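Local coordinates for protein spherulin-4 (Aspergillus clavatus, PDB 5C5G) that probably hydrolyses N-acetylgalactosamine-containing glycans, as a glycoside hydrolase whose Aspergillus fumigatus counterpart is required for making the polysaccharide galactosaminogalactan, at residues K9-L14 / N37-I42; G75-T80 / I113-T118; D146-H151 / A165-V170. All blocks are in the same frame, centred on the assembly; numbering follows the deposited sequence.

Contact 1. Residues K9-L14 / N37-I42; sequences KVFVPL and NFTVVI. With EDO (1,2-ethanediol), chain C.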
ATOM      1  N   LYS A   9       5.295   8.845  -1.756  1.00  9.69           N
ATOM      2  CA  LYS A   9       5.223   7.655  -2.582  1.00  9.59           C
ATOM      3  C   LYS A   9       3.808   7.464  -3.084  1.00  9.22           C
ATOM      4  O   LYS A   9       2.848   7.754  -2.373  1.00  9.87           O
ATOM      5  CB  LYS A   9       5.624   6.441  -1.764  1.00 11.03           C
ATOM      6  CG  LYS A   9       7.020   6.541  -1.173  1.00 13.75           C
ATOM      7  CD  LYS A   9       7.317   5.394  -0.221  1.00 17.04           C
ATOM      8  CE  LYS A   9       8.697   5.522   0.424  1.00 22.64           C
ATOM      9  NZ  LYS A   9       8.888   6.826   1.118  1.00 34.22           N
ATOM     10  N   VAL A  10       3.694   6.935  -4.293  1.00  9.84           N
ATOM     11  CA  VAL A  10       2.404   6.495  -4.796  1.00  9.87           C
ATOM     12  C   VAL A  10       2.117   5.104  -4.229  1.00  9.75           C
ATOM     13  O   VAL A  10       2.876   4.159  -4.472  1.00 10.86           O
ATOM     14  CB  VAL A  10       2.377   6.475  -6.337  1.00 11.16           C
ATOM     15  CG1 VAL A  10       1.087   5.872  -6.842  1.00 12.46           C
ATOM     16  CG2 VAL A  10       2.560   7.889  -6.890  1.00 13.38           C
ATOM     17  N   PHE A  11       1.052   5.000  -3.448  1.00  9.18           N
ATOM     18  CA  PHE A  11       0.627   3.728  -2.871  1.00  9.17           C
ATOM     19  C   PHE A  11      -0.400   3.120  -3.809  1.00  9.79           C
ATOM     20  O   PHE A  11      -1.347   3.802  -4.217  1.00 11.18           O
ATOM     21  CB  PHE A  11       0.016   3.985  -1.512  1.00 10.12           C
ATOM     22  CG  PHE A  11      -0.409   2.756  -0.814  1.00 12.04           C
ATOM     23  CD1 PHE A  11       0.518   1.921  -0.220  1.00 17.88           C
ATOM     24  CD2 PHE A  11      -1.730   2.412  -0.759  1.00 13.76           C
ATOM     25  CE1 PHE A  11       0.111   0.769   0.424  1.00 23.90           C
ATOM     26  CE2 PHE A  11      -2.137   1.267  -0.123  1.00 20.05           C
ATOM     27  CZ  PHE A  11      -1.218   0.449   0.462  1.00 19.52           C
ATOM     28  N   VAL A  12      -0.217   1.859  -4.178  1.00  9.21           N
ATOM     29  CA  VAL A  12      -1.063   1.218  -5.180  1.00  9.75           C
ATOM     30  C   VAL A  12      -1.603  -0.096  -4.634  1.00 10.18           C
ATOM     31  O   VAL A  12      -0.868  -1.091  -4.577  1.00 10.18           O
ATOM     32  CB  VAL A  12      -0.303   0.936  -6.486  1.00 10.78           C
ATOM     33  CG1 VAL A  12      -1.283   0.524  -7.583  1.00 13.28           C
ATOM     34  CG2 VAL A  12       0.499   2.174  -6.927  1.00 11.75           C
ATOM     35  N   PRO A  13      -2.872  -0.118  -4.212  1.00  9.16           N
ATOM     36  CA  PRO A  13      -3.490  -1.396  -3.852  1.00 10.61           C
ATOM     37  C   PRO A  13      -3.905  -2.061  -5.146  1.00  9.77           C
ATOM     38  O   PRO A  13      -4.982  -1.805  -5.677  1.00 11.13           O
ATOM     39  CB  PRO A  13      -4.669  -0.994  -2.979  1.00 12.17           C
ATOM     40  CG  PRO A  13      -4.946   0.424  -3.324  1.00 18.87           C
ATOM     41  CD  PRO A  13      -3.777   1.026  -4.004  1.00 10.25           C
ATOM     42  N   LEU A  14      -3.025  -2.885  -5.689  1.00  9.43           N
ATOM     43  CA  LEU A  14      -3.168  -3.377  -7.050  1.00 11.01           C
ATOM     44  C   LEU A  14      -3.948  -4.675  -7.044  1.00 10.84           C
ATOM     45  O   LEU A  14      -3.402  -5.759  -7.265  1.00 12.23           O
ATOM     46  CB  LEU A  14      -1.794  -3.551  -7.704  1.00 10.69           C
ATOM     47  CG  LEU A  14      -1.798  -3.914  -9.186  1.00 12.12           C
ATOM     48  CD1 LEU A  14      -2.415  -2.793  -9.997  1.00 13.38           C
ATOM     49  CD2 LEU A  14      -0.402  -4.202  -9.673  1.00 13.57           C
ATOM     50  N   ASN A  37       8.532   7.054  -6.439  1.00  9.88           N
ATOM     51  CA  ASN A  37       8.547   5.732  -5.807  1.00 10.69           C
ATOM     52  C   ASN A  37       7.144   5.200  -5.636  1.00 11.11           C
ATOM     53  O   ASN A  37       6.257   5.931  -5.176  1.00 11.22           O
ATOM     54  CB  ASN A  37       9.255   5.817  -4.461  1.00 12.67           C
ATOM     55  CG  ASN A  37      10.702   6.191  -4.606  1.00 19.02           C
ATOM     56  OD1 ASN A  37      11.382   5.693  -5.501  1.00 17.80           O
ATOM     57  ND2 ASN A  37      11.180   7.077  -3.749  1.00 25.77           N
ATOM     58  N   PHE A  38       6.966   3.938  -6.004  1.00  9.78           N
ATOM     59  CA  PHE A  38       5.677   3.273  -5.977  1.00  9.60           C
ATOM     60  C   PHE A  38       5.726   2.120  -4.991  1.00 10.96           C
ATOM     61  O   PHE A  38       6.612   1.267  -5.064  1.00 12.31           O
ATOM     62  CB  PHE A  38       5.322   2.719  -7.356  1.00 10.73           C
ATOM     63  CG  PHE A  38       5.095   3.768  -8.414  1.00 10.30           C
ATOM     64  CD1 PHE A  38       6.158   4.349  -9.081  1.00 10.73           C
ATOM     65  CD2 PHE A  38       3.824   4.152  -8.759  1.00 10.14           C
ATOM     66  CE1 PHE A  38       5.954   5.302 -10.061  1.00 11.47           C
ATOM     67  CE2 PHE A  38       3.618   5.116  -9.734  1.00 10.98           C
ATOM     68  CZ  PHE A  38       4.685   5.678 -10.389  1.00 12.11           C
ATOM     69  N   THR A  39       4.762   2.085  -4.087  1.00  8.91           N
ATOM     70  CA  THR A  39       4.575   0.966  -3.173  1.00  9.27           C
ATOM     71  C   THR A  39       3.378   0.204  -3.699  1.00 10.05           C
ATOM     72  O   THR A  39       2.280   0.763  -3.713  1.00 10.61           O
ATOM     73  CB  THR A  39       4.281   1.447  -1.762  1.00  9.83           C
ATOM     74  OG1 THR A  39       5.394   2.215  -1.297  1.00 12.06           O
ATOM     75  CG2 THR A  39       4.067   0.265  -0.822  1.00 11.16           C
ATOM     76  N   VAL A  40       3.565  -1.037  -4.131  1.00  8.98           N
ATOM     77  CA  VAL A  40       2.532  -1.743  -4.870  1.00  9.32           C
ATOM     78  C   VAL A  40       2.168  -3.011  -4.119  1.00  8.90           C
ATOM     79  O   VAL A  40       2.997  -3.899  -3.950  1.00 10.31           O
ATOM     80  CB  VAL A  40       3.031  -2.064  -6.276  1.00 10.04           C
ATOM     81  CG1 VAL A  40       1.983  -2.848  -7.058  1.00 11.62           C
ATOM     82  CG2 VAL A  40       3.423  -0.790  -7.021  1.00 11.39           C
ATOM     83  N   VAL A  41       0.924  -3.098  -3.664  1.00  8.88           N
ATOM     84  CA  VAL A  41       0.474  -4.285  -2.952  1.00  9.46           C
ATOM     85  C   VAL A  41      -0.146  -5.245  -3.942  1.00  8.69           C
ATOM     86  O   VAL A  41      -1.081  -4.883  -4.666  1.00 11.41           O
ATOM     87  CB  VAL A  41      -0.576  -3.944  -1.899  1.00  9.45           C
ATOM     88  CG1 VAL A  41      -0.973  -5.182  -1.136  1.00 11.50           C
ATOM     89  CG2 VAL A  41      -0.051  -2.859  -0.953  1.00 12.10           C
ATOM     90  N   ILE A  42       0.348  -6.461  -3.970  1.00  9.63           N
ATOM     91  CA  ILE A  42      -0.281  -7.485  -4.800  1.00 11.80           C
ATOM     92  C   ILE A  42      -0.949  -8.509  -3.886  1.00 11.88           C
ATOM     93  O   ILE A  42      -0.562  -8.724  -2.723  1.00 13.05           O
ATOM     94  CB  ILE A  42       0.679  -8.088  -5.814  1.00 16.66           C
ATOM     95  CG1 ILE A  42       1.883  -8.630  -5.104  1.00 15.26           C
ATOM     96  CG2 ILE A  42       1.129  -7.025  -6.867  1.00 17.79           C
ATOM     97  CD1 ILE A  42       1.761 -10.051  -4.631  1.00 24.36           C
TER
HETATM   98  C1  EDO C 402      -4.884   0.228  -8.002  1.00 22.29           C
HETATM   99  O1  EDO C 402      -5.964  -0.645  -8.326  1.00 22.98           O
HETATM  100  C2  EDO C 402      -4.607   1.075  -9.232  1.00 25.17           C
HETATM  101  O2  EDO C 402      -5.681   1.991  -9.439  1.00 18.00           O

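Contact 2. Residues G75-T80 / I113-T118; sequences GYVATT and IFFDET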
ATOM      1  N   GLY A  75       3.528  -8.154  -0.440  1.00  8.53           N
ATOM      2  CA  GLY A  75       2.515  -9.200  -0.431  1.00  8.18           C
ATOM      3  C   GLY A  75       1.405  -8.909   0.574  1.00  8.36           C
ATOM      4  O   GLY A  75       1.696  -8.645   1.745  1.00  8.67           O
ATOM      5  N   TYR A  76       0.152  -8.991   0.144  1.00  8.26           N
ATOM      6  CA  TYR A  76      -1.005  -8.816   1.019  1.00  8.52           C
ATOM      7  C   TYR A  76      -1.167 -10.006   1.961  1.00  8.63           C
ATOM      8  O   TYR A  76      -1.200 -11.155   1.502  1.00  8.43           O
ATOM      9  CB  TYR A  76      -2.260  -8.678   0.152  1.00  9.65           C
ATOM     10  CG  TYR A  76      -3.564  -8.561   0.904  1.00  8.86           C
ATOM     11  CD1 TYR A  76      -4.146  -9.669   1.506  1.00  8.96           C
ATOM     12  CD2 TYR A  76      -4.241  -7.354   0.957  1.00  9.76           C
ATOM     13  CE1 TYR A  76      -5.341  -9.567   2.183  1.00 10.18           C
ATOM     14  CE2 TYR A  76      -5.443  -7.242   1.628  1.00 11.17           C
ATOM     15  CZ  TYR A  76      -5.983  -8.348   2.252  1.00 10.66           C
ATOM     16  OH  TYR A  76      -7.177  -8.255   2.930  1.00 12.40           O
ATOM     17  N   VAL A  77      -1.301  -9.730   3.256  1.00  8.50           N
ATOM     18  CA  VAL A  77      -1.595 -10.764   4.248  1.00  9.25           C
ATOM     19  C   VAL A  77      -2.670 -10.244   5.189  1.00  9.74           C
ATOM     20  O   VAL A  77      -2.519  -9.162   5.775  1.00 10.66           O
ATOM     21  CB  VAL A  77      -0.341 -11.150   5.059  1.00  8.61           C
ATOM     22  CG1 VAL A  77      -0.693 -12.184   6.139  1.00 10.13           C
ATOM     23  CG2 VAL A  77       0.746 -11.699   4.144  1.00  9.23           C
ATOM     24  N   ALA A  78      -3.750 -10.995   5.355  1.00 10.05           N
ATOM     25  CA  ALA A  78      -4.817 -10.591   6.257  1.00 10.80           C
ATOM     26  C   ALA A  78      -4.498 -10.947   7.705  1.00 10.78           C
ATOM     27  O   ALA A  78      -3.918 -12.004   7.967  1.00 12.66           O
ATOM     28  CB  ALA A  78      -6.120 -11.265   5.851  1.00 16.22           C
ATOM     29  N   THR A  79      -4.899 -10.094   8.654  1.00 10.87           N
ATOM     30  CA  THR A  79      -4.744 -10.414  10.072  1.00 11.71           C
ATOM     31  C   THR A  79      -6.057 -10.482  10.836  1.00 11.96           C
ATOM     32  O   THR A  79      -6.050 -10.843  11.997  1.00 14.13           O
ATOM     33  CB  THR A  79      -3.812  -9.436  10.812  1.00 11.56           C
ATOM     34  OG1 THR A  79      -4.491  -8.193  11.044  1.00 14.31           O
ATOM     35  CG2 THR A  79      -2.535  -9.185  10.050  1.00 13.09           C
ATOM     36  N   THR A  80      -7.169 -10.110  10.200  1.00 13.70           N
ATOM     37  CA  THR A  80      -8.481 -10.145  10.861  1.00 15.32           C
ATOM     38  C   THR A  80      -8.458  -9.463  12.231  1.00 16.93           C
ATOM     39  O   THR A  80      -8.903 -10.023  13.235  1.00 16.28           O
ATOM     40  CB  THR A  80      -9.019 -11.592  11.012  1.00 16.05           C
ATOM     41  OG1 THR A  80      -8.630 -12.364   9.874  1.00 18.20           O
ATOM     42  CG2 THR A  80     -10.551 -11.579  11.126  1.00 18.58           C
ATOM     43  N   ILE A 113       5.666  -6.929   3.275  1.00  8.07           N
ATOM     44  CA  ILE A 113       4.326  -7.414   3.524  1.00  7.92           C
ATOM     45  C   ILE A 113       3.418  -6.264   3.918  1.00  7.87           C
ATOM     46  O   ILE A 113       3.795  -5.374   4.700  1.00  8.48           O
ATOM     47  CB  ILE A 113       4.326  -8.473   4.653  1.00  8.07           C
ATOM     48  CG1 ILE A 113       5.190  -9.690   4.259  1.00  8.46           C
ATOM     49  CG2 ILE A 113       2.924  -8.902   5.016  1.00  9.27           C
ATOM     50  CD1 ILE A 113       4.698 -10.510   3.078  1.00  9.74           C
ATOM     51  N   PHE A 114       2.211  -6.317   3.363  1.00  7.47           N
ATOM     52  CA  PHE A 114       1.102  -5.421   3.691  1.00  7.61           C
ATOM     53  C   PHE A 114       0.111  -6.212   4.532  1.00  8.30           C
ATOM     54  O   PHE A 114      -0.514  -7.143   4.027  1.00  8.88           O
ATOM     55  CB  PHE A 114       0.449  -4.962   2.388  1.00  8.46           C
ATOM     56  CG  PHE A 114      -0.801  -4.148   2.558  1.00  8.56           C
ATOM     57  CD1 PHE A 114      -0.740  -2.789   2.764  1.00  9.36           C
ATOM     58  CD2 PHE A 114      -2.057  -4.742   2.469  1.00  9.42           C
ATOM     59  CE1 PHE A 114      -1.902  -2.029   2.880  1.00 11.34           C
ATOM     60  CE2 PHE A 114      -3.216  -3.983   2.576  1.00 11.59           C
ATOM     61  CZ  PHE A 114      -3.138  -2.637   2.779  1.00 11.23           C
ATOM     62  N   PHE A 115      -0.007  -5.869   5.812  1.00  8.55           N
ATOM     63  CA  PHE A 115      -0.905  -6.550   6.747  1.00  8.20           C
ATOM     64  C   PHE A 115      -2.228  -5.817   6.777  1.00  9.41           C
ATOM     65  O   PHE A 115      -2.320  -4.688   7.281  1.00  9.81           O
ATOM     66  CB  PHE A 115      -0.302  -6.583   8.139  1.00  8.87           C
ATOM     67  CG  PHE A 115       0.903  -7.476   8.262  1.00  8.73           C
ATOM     68  CD1 PHE A 115       0.747  -8.863   8.231  1.00  9.40           C
ATOM     69  CD2 PHE A 115       2.169  -6.956   8.433  1.00  9.94           C
ATOM     70  CE1 PHE A 115       1.837  -9.708   8.359  1.00 10.03           C
ATOM     71  CE2 PHE A 115       3.277  -7.797   8.556  1.00 10.57           C
ATOM     72  CZ  PHE A 115       3.108  -9.182   8.526  1.00  9.83           C
ATOM     73  N   ASP A 116      -3.267  -6.445   6.254  1.00  9.26           N
ATOM     74  CA  ASP A 116      -4.593  -5.844   6.240  1.00  9.30           C
ATOM     75  C   ASP A 116      -5.322  -6.099   7.546  1.00 10.93           C
ATOM     76  O   ASP A 116      -5.072  -7.079   8.254  1.00 11.70           O
ATOM     77  CB  ASP A 116      -5.402  -6.362   5.057  1.00 10.79           C
ATOM     78  CG  ASP A 116      -6.510  -5.419   4.638  1.00 11.16           C
ATOM     79  OD1 ASP A 116      -6.510  -4.228   5.039  1.00 13.21           O
ATOM     80  OD2 ASP A 116      -7.406  -5.863   3.909  1.00 13.22           O
ATOM     81  N   GLU A 117      -6.204  -5.171   7.862  1.00 10.66           N
ATOM     82  CA  GLU A 117      -7.109  -5.269   9.004  1.00 11.40           C
ATOM     83  C   GLU A 117      -6.374  -5.326  10.322  1.00 11.53           C
ATOM     84  O   GLU A 117      -6.712  -6.110  11.198  1.00 14.42           O
ATOM     85  CB  GLU A 117      -8.002  -6.510   8.899  1.00 14.38           C
ATOM     86  CG  GLU A 117      -8.698  -6.682   7.570  1.00 21.98           C
ATOM     87  CD  GLU A 117      -9.177  -8.120   7.329  1.00 34.27           C
ATOM     88  OE1 GLU A 117      -8.457  -9.098   7.680  1.00 21.70           O
ATOM     89  OE2 GLU A 117     -10.281  -8.264   6.773  1.00 42.75           O
ATOM     90  N   THR A 118      -5.373  -4.497  10.505  1.00 11.10           N
ATOM     91  CA  THR A 118      -4.746  -4.423  11.815  1.00 10.96           C
ATOM     92  C   THR A 118      -5.682  -3.633  12.747  1.00 11.16           C
ATOM     93  O   THR A 118      -6.472  -2.808  12.302  1.00 11.79           O
ATOM     94  CB  THR A 118      -3.368  -3.772  11.732  1.00 12.23           C
ATOM     95  OG1 THR A 118      -3.490  -2.493  11.103  1.00 11.72           O
ATOM     96  CG2 THR A 118      -2.411  -4.654  10.943  1.00 12.70           C
TER
HETATM   97  O   HOH W   1      -9.216  -9.909   4.108  1.00 39.43           O
HETATM   98  O   HOH W   2      -9.818 -11.600   7.511  1.00 27.84           O

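Contact 3. Residues D146-H151 / A165-V170; sequences DHYVVH and ADSTVV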
ATOM      1  N   ASP A 146      14.501  -4.900   1.445  1.00 12.29           N
ATOM      2  CA  ASP A 146      13.809  -3.913   2.263  1.00 12.11           C
ATOM      3  C   ASP A 146      13.095  -4.482   3.485  1.00 11.72           C
ATOM      4  O   ASP A 146      13.040  -3.845   4.525  1.00 11.47           O
ATOM      5  CB  ASP A 146      12.794  -3.157   1.412  1.00 13.90           C
ATOM      6  CG  ASP A 146      13.411  -2.592   0.153  1.00 22.19           C
ATOM      7  OD1 ASP A 146      13.658  -3.368  -0.785  1.00 18.54           O
ATOM      8  OD2 ASP A 146      13.662  -1.371   0.108  1.00 34.85           O
ATOM      9  N   HIS A 147      12.503  -5.655   3.339  1.00 10.20           N
ATOM     10  CA  HIS A 147      11.700  -6.248   4.404  1.00 10.16           C
ATOM     11  C   HIS A 147      10.697  -5.236   4.954  1.00 10.08           C
ATOM     12  O   HIS A 147      10.540  -5.065   6.160  1.00 10.52           O
ATOM     13  CB  HIS A 147      12.592  -6.759   5.534  1.00 11.97           C
ATOM     14  CG  HIS A 147      13.556  -7.829   5.114  1.00 12.28           C
ATOM     15  ND1 HIS A 147      13.282  -9.172   5.254  1.00 12.45           N
ATOM     16  CD2 HIS A 147      14.788  -7.753   4.556  1.00 13.63           C
ATOM     17  CE1 HIS A 147      14.304  -9.880   4.805  1.00 14.01           C
ATOM     18  NE2 HIS A 147      15.235  -9.045   4.380  1.00 13.34           N
ATOM     19  N   TYR A 148      10.004  -4.575   4.044  1.00  8.70           N
ATOM     20  CA  TYR A 148       9.075  -3.504   4.395  1.00  8.82           C
ATOM     21  C   TYR A 148       7.843  -4.066   5.090  1.00  8.10           C
ATOM     22  O   TYR A 148       7.382  -5.165   4.773  1.00  9.73           O
ATOM     23  CB  TYR A 148       8.647  -2.833   3.101  1.00 12.10           C
ATOM     24  CG  TYR A 148       8.339  -1.360   3.091  1.00 22.81           C
ATOM     25  CD1 TYR A 148       9.331  -0.413   3.321  1.00 25.37           C
ATOM     26  CD2 TYR A 148       7.068  -0.911   2.746  1.00 23.91           C
ATOM     27  CE1 TYR A 148       9.043   0.942   3.264  1.00 30.45           C
ATOM     28  CE2 TYR A 148       6.772   0.441   2.676  1.00 24.74           C
ATOM     29  CZ  TYR A 148       7.759   1.359   2.936  1.00 33.36           C
ATOM     30  OH  TYR A 148       7.456   2.700   2.864  1.00 33.85           O
ATOM     31  N   VAL A 149       7.293  -3.300   6.023  1.00  8.49           N
ATOM     32  CA  VAL A 149       6.070  -3.658   6.730  1.00  8.49           C
ATOM     33  C   VAL A 149       5.087  -2.503   6.647  1.00  7.80           C
ATOM     34  O   VAL A 149       5.398  -1.377   7.057  1.00  8.99           O
ATOM     35  CB  VAL A 149       6.349  -3.949   8.209  1.00  9.25           C
ATOM     36  CG1 VAL A 149       5.046  -4.161   8.986  1.00 11.15           C
ATOM     37  CG2 VAL A 149       7.231  -5.179   8.345  1.00 10.90           C
ATOM     38  N   VAL A 150       3.899  -2.784   6.119  1.00  7.99           N
ATOM     39  CA  VAL A 150       2.812  -1.806   6.111  1.00  8.54           C
ATOM     40  C   VAL A 150       1.626  -2.402   6.842  1.00  8.04           C
ATOM     41  O   VAL A 150       1.349  -3.593   6.696  1.00  8.85           O
ATOM     42  CB  VAL A 150       2.422  -1.386   4.673  1.00  9.18           C
ATOM     43  CG1 VAL A 150       1.219  -0.436   4.646  1.00  9.62           C
ATOM     44  CG2 VAL A 150       3.601  -0.728   3.979  1.00 11.07           C
ATOM     45  N   HIS A 151       0.953  -1.581   7.644  1.00  8.01           N
ATOM     46  CA  HIS A 151      -0.276  -1.964   8.315  1.00  7.75           C
ATOM     47  C   HIS A 151      -1.438  -1.207   7.728  1.00  8.35           C
ATOM     48  O   HIS A 151      -1.308  -0.019   7.424  1.00  9.28           O
ATOM     49  CB  HIS A 151      -0.203  -1.588   9.793  1.00  9.16           C
ATOM     50  CG  HIS A 151       0.739  -2.421  10.585  1.00  9.23           C
ATOM     51  ND1 HIS A 151       1.017  -2.162  11.905  1.00 11.31           N
ATOM     52  CD2 HIS A 151       1.460  -3.517  10.249  1.00  9.90           C
ATOM     53  CE1 HIS A 151       1.870  -3.069  12.353  1.00 10.99           C
ATOM     54  NE2 HIS A 151       2.156  -3.897  11.369  1.00 10.67           N
ATOM     55  N   ALA A 165       5.517  -0.562  12.236  1.00  9.82           N
ATOM     56  CA  ALA A 165       5.409  -0.663  10.781  1.00  9.81           C
ATOM     57  C   ALA A 165       6.213   0.463  10.144  1.00  9.86           C
ATOM     58  O   ALA A 165       6.463   1.504  10.774  1.00 12.21           O
ATOM     59  CB  ALA A 165       3.954  -0.591  10.335  1.00 10.65           C
ATOM     60  N   ASP A 166       6.614   0.276   8.898  1.00  9.40           N
ATOM     61  CA  ASP A 166       7.216   1.350   8.128  1.00 10.01           C
ATOM     62  C   ASP A 166       6.197   2.394   7.716  1.00 10.04           C
ATOM     63  O   ASP A 166       6.489   3.598   7.714  1.00 10.76           O
ATOM     64  CB  ASP A 166       7.920   0.775   6.909  1.00 11.21           C
ATOM     65  CG  ASP A 166       9.079  -0.092   7.293  1.00 13.27           C
ATOM     66  OD1 ASP A 166      10.052   0.456   7.859  1.00 15.26           O
ATOM     67  OD2 ASP A 166       9.069  -1.320   7.065  1.00 12.07           O
ATOM     68  N   SER A 167       4.983   1.949   7.404  1.00  9.43           N
ATOM     69  CA  SER A 167       3.862   2.847   7.109  1.00  8.42           C
ATOM     70  C   SER A 167       2.576   2.229   7.574  1.00  9.39           C
ATOM     71  O   SER A 167       2.440   1.002   7.550  1.00  9.14           O
ATOM     72  CB  SER A 167       3.764   3.139   5.612  1.00 11.21           C
ATOM     73  OG  SER A 167       4.933   3.792   5.144  1.00 14.84           O
ATOM     74  N   THR A 168       1.637   3.080   7.970  1.00  8.43           N
ATOM     75  CA  THR A 168       0.321   2.653   8.392  1.00  8.35           C
ATOM     76  C   THR A 168      -0.715   3.454   7.636  1.00  8.39           C
ATOM     77  O   THR A 168      -0.658   4.682   7.606  1.00  8.79           O
ATOM     78  CB  THR A 168       0.126   2.881   9.909  1.00  9.20           C
ATOM     79  OG1 THR A 168       1.048   2.069  10.641  1.00 10.35           O
ATOM     80  CG2 THR A 168      -1.256   2.509  10.355  1.00 10.18           C
ATOM     81  N   VAL A 169      -1.673   2.751   7.041  1.00  8.21           N
ATOM     82  CA  VAL A 169      -2.809   3.375   6.372  1.00  8.68           C
ATOM     83  C   VAL A 169      -3.802   3.832   7.420  1.00  8.23           C
ATOM     84  O   VAL A 169      -4.574   3.052   7.953  1.00  9.49           O
ATOM     85  CB  VAL A 169      -3.477   2.403   5.384  1.00  8.53           C
ATOM     86  CG1 VAL A 169      -4.549   3.134   4.602  1.00 10.66           C
ATOM     87  CG2 VAL A 169      -2.451   1.776   4.427  1.00 10.44           C
ATOM     88  N   VAL A 170      -3.767   5.126   7.721  1.00  8.23           N
ATOM     89  CA  VAL A 170      -4.593   5.693   8.782  1.00  9.46           C
ATOM     90  C   VAL A 170      -5.869   6.327   8.274  1.00  9.53           C
ATOM     91  O   VAL A 170      -6.698   6.734   9.089  1.00 10.14           O
ATOM     92  CB  VAL A 170      -3.823   6.718   9.644  1.00  9.68           C
ATOM     93  CG1 VAL A 170      -2.656   6.049  10.370  1.00  9.65           C
ATOM     94  CG2 VAL A 170      -3.353   7.924   8.830  1.00 10.21           C
TER
HETATM   95  O   HOH W   3      -0.032   0.315  12.760  1.00 13.94           O

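Contact 1. Residues K9-L14 / N37-I42
V10 O is approached twice from the neighbouring strand: T39 N donates to it over 2.8 Å, and F38 CA lies 3.3 Å from the same oxygen, a CA-H...O contact. V12 N then reaches back to T39 O at 2.8 Å, and V41 N to V12 O. This parallel ladder runs from V10 N on N37 O to L14 N on V41 O. V10, V12, F38 and V40 share one face. The F38 ring, its CG beside the backbone N and anti to the carbonyl carbon (chi1 -66°), lies alongside V10, with CD2 3.7 Å from V10 CB; V12 CG2 meets the edge of that ring. A 1,2-ethanediol, probably from the crystallisation liquor, rests its C1 against V12 CG1. L14 CD2 lies alongside V40 CG1 at 3.8 Å. Branched and aromatic side chains suit this face because helices 24-32 and 245-252 pack upon it. On the other face the F11 ring slants across to T39 CG2 and V41 CG2, the latter 3.8 Å from F11 CZ. T39 turns its methyl to this ring, while its OG1 bonds to E227; the K9 ammonium group leads away to a salt bridge with D226. Y15 and Y76, which bind N-acetyl-D-galactosamine, stand close to V41. Joined through helix 24-32, these strands form a beta-alpha-beta unit of a TIM barrel, with F11, P13, T39 and V41 facing the interior.

Contact 2. Residues G75-T80 / I113-T118
Y76 and D116 both project from the same face of the sheet, and with CG anti to the backbone N (chi1 177° and -156°) the phenol end and the carboxylate come together. Y76 OH donates to D116 OD2 at 2.6 Å, on the anti lone pair of that oxygen, and OD2 lies close to the plane of the tyrosine ring, beyond its edge. The carboxylate itself is turned 69° from the ring. A water also donates to Y76 OH and, more weakly, to E117 OE2. Both residues bind N-acetyl-D-galactosamine, and their direct bond joins two residues of that site. On the same face F114 brings CD2, at the edge of its ring, to 3.7 Å from Y76 CD2; the two rings meet obliquely. Past the strand ends the E117 side chain reaches across, and T80 N donates to E117 OE1 at 3.0 Å; a second water joins this oxygen to T80 OG1. T79 N bonds to D116 O, continuing the parallel ladder into the loop. On the reverse face, V77 CG2 packs at 3.7 Å on I113 CG2, a methyl that also sits over the centre of the F115 ring. Branched aliphatic and aromatic residues fit here because helices 86-103 and 124-139 press on this outer layer, whereas F114 faces Y15 and strand 148-152 inside the barrel.

Contact 3. Residues D146-H151 / A165-V170
This is a parallel pairing of neighbouring barrel strands, 148-152 and 167-172, in which an aspartate carboxylate, rather than a backbone carbonyl, receives the first N-H, at the N-terminal end of the pairing. D166 OD2 accepts V149 N at 2.9 Å through its anti lone pair, and D166 N donates to V149 O at 2.8 Å, so one residue grips both polar groups of V149; S167 N adds a long, weak bond to the same carbonyl. The regular pattern then follows, with H151 N on S167 O and V169 N on H151 O. D166 CB lies over one face of the Y148 ring, off centre toward the rim, as a CH-pi contact 4.0 Å from the centroid, with the carboxylate turned only 14° from the ring plane. A165 makes a closer contact of the same kind: its methyl stands 3.6 Å above the middle of the H151 imidazole. That ring, set beside its backbone N by chi1 -71°, is brought over A165, and alanine suits the place because its single methyl can centre over the ring. A water at the ring edge joins H151 ND1, 2.8 Å away, to T168 OG1. On the inner face Y148 OH and S167 OG both bond to E227, and V150 packs near V169. D166 OD2 also pairs with K138, so the carboxylate is held by a lysine and a backbone N-H, which would be expected to favour its ionised form.

The three contacts follow one another along the chain, contact 1 closing before contact 2 opens and contact 2 before contact 3. All belong to one closed sheet of eight parallel strands, a TIM barrel; they cover strands 9-13 and 38-42, 71-78 and 112-116, and 148-152 and 167-172. Their centres lie about 14 Å (1 and 2), about 10 Å (2 and 3) and about 12 Å (1 and 3) apart. Probable backbone hydrogen bonds, I42 O with Y76 N and V150 O with F115 N, join the neighbouring pairs. Across the interior F114 touches F11, V41 and V150, so apolar packing links all three next to the N-acetyl-D-galactosamine site, to which contact 2 brings Y76 and D116.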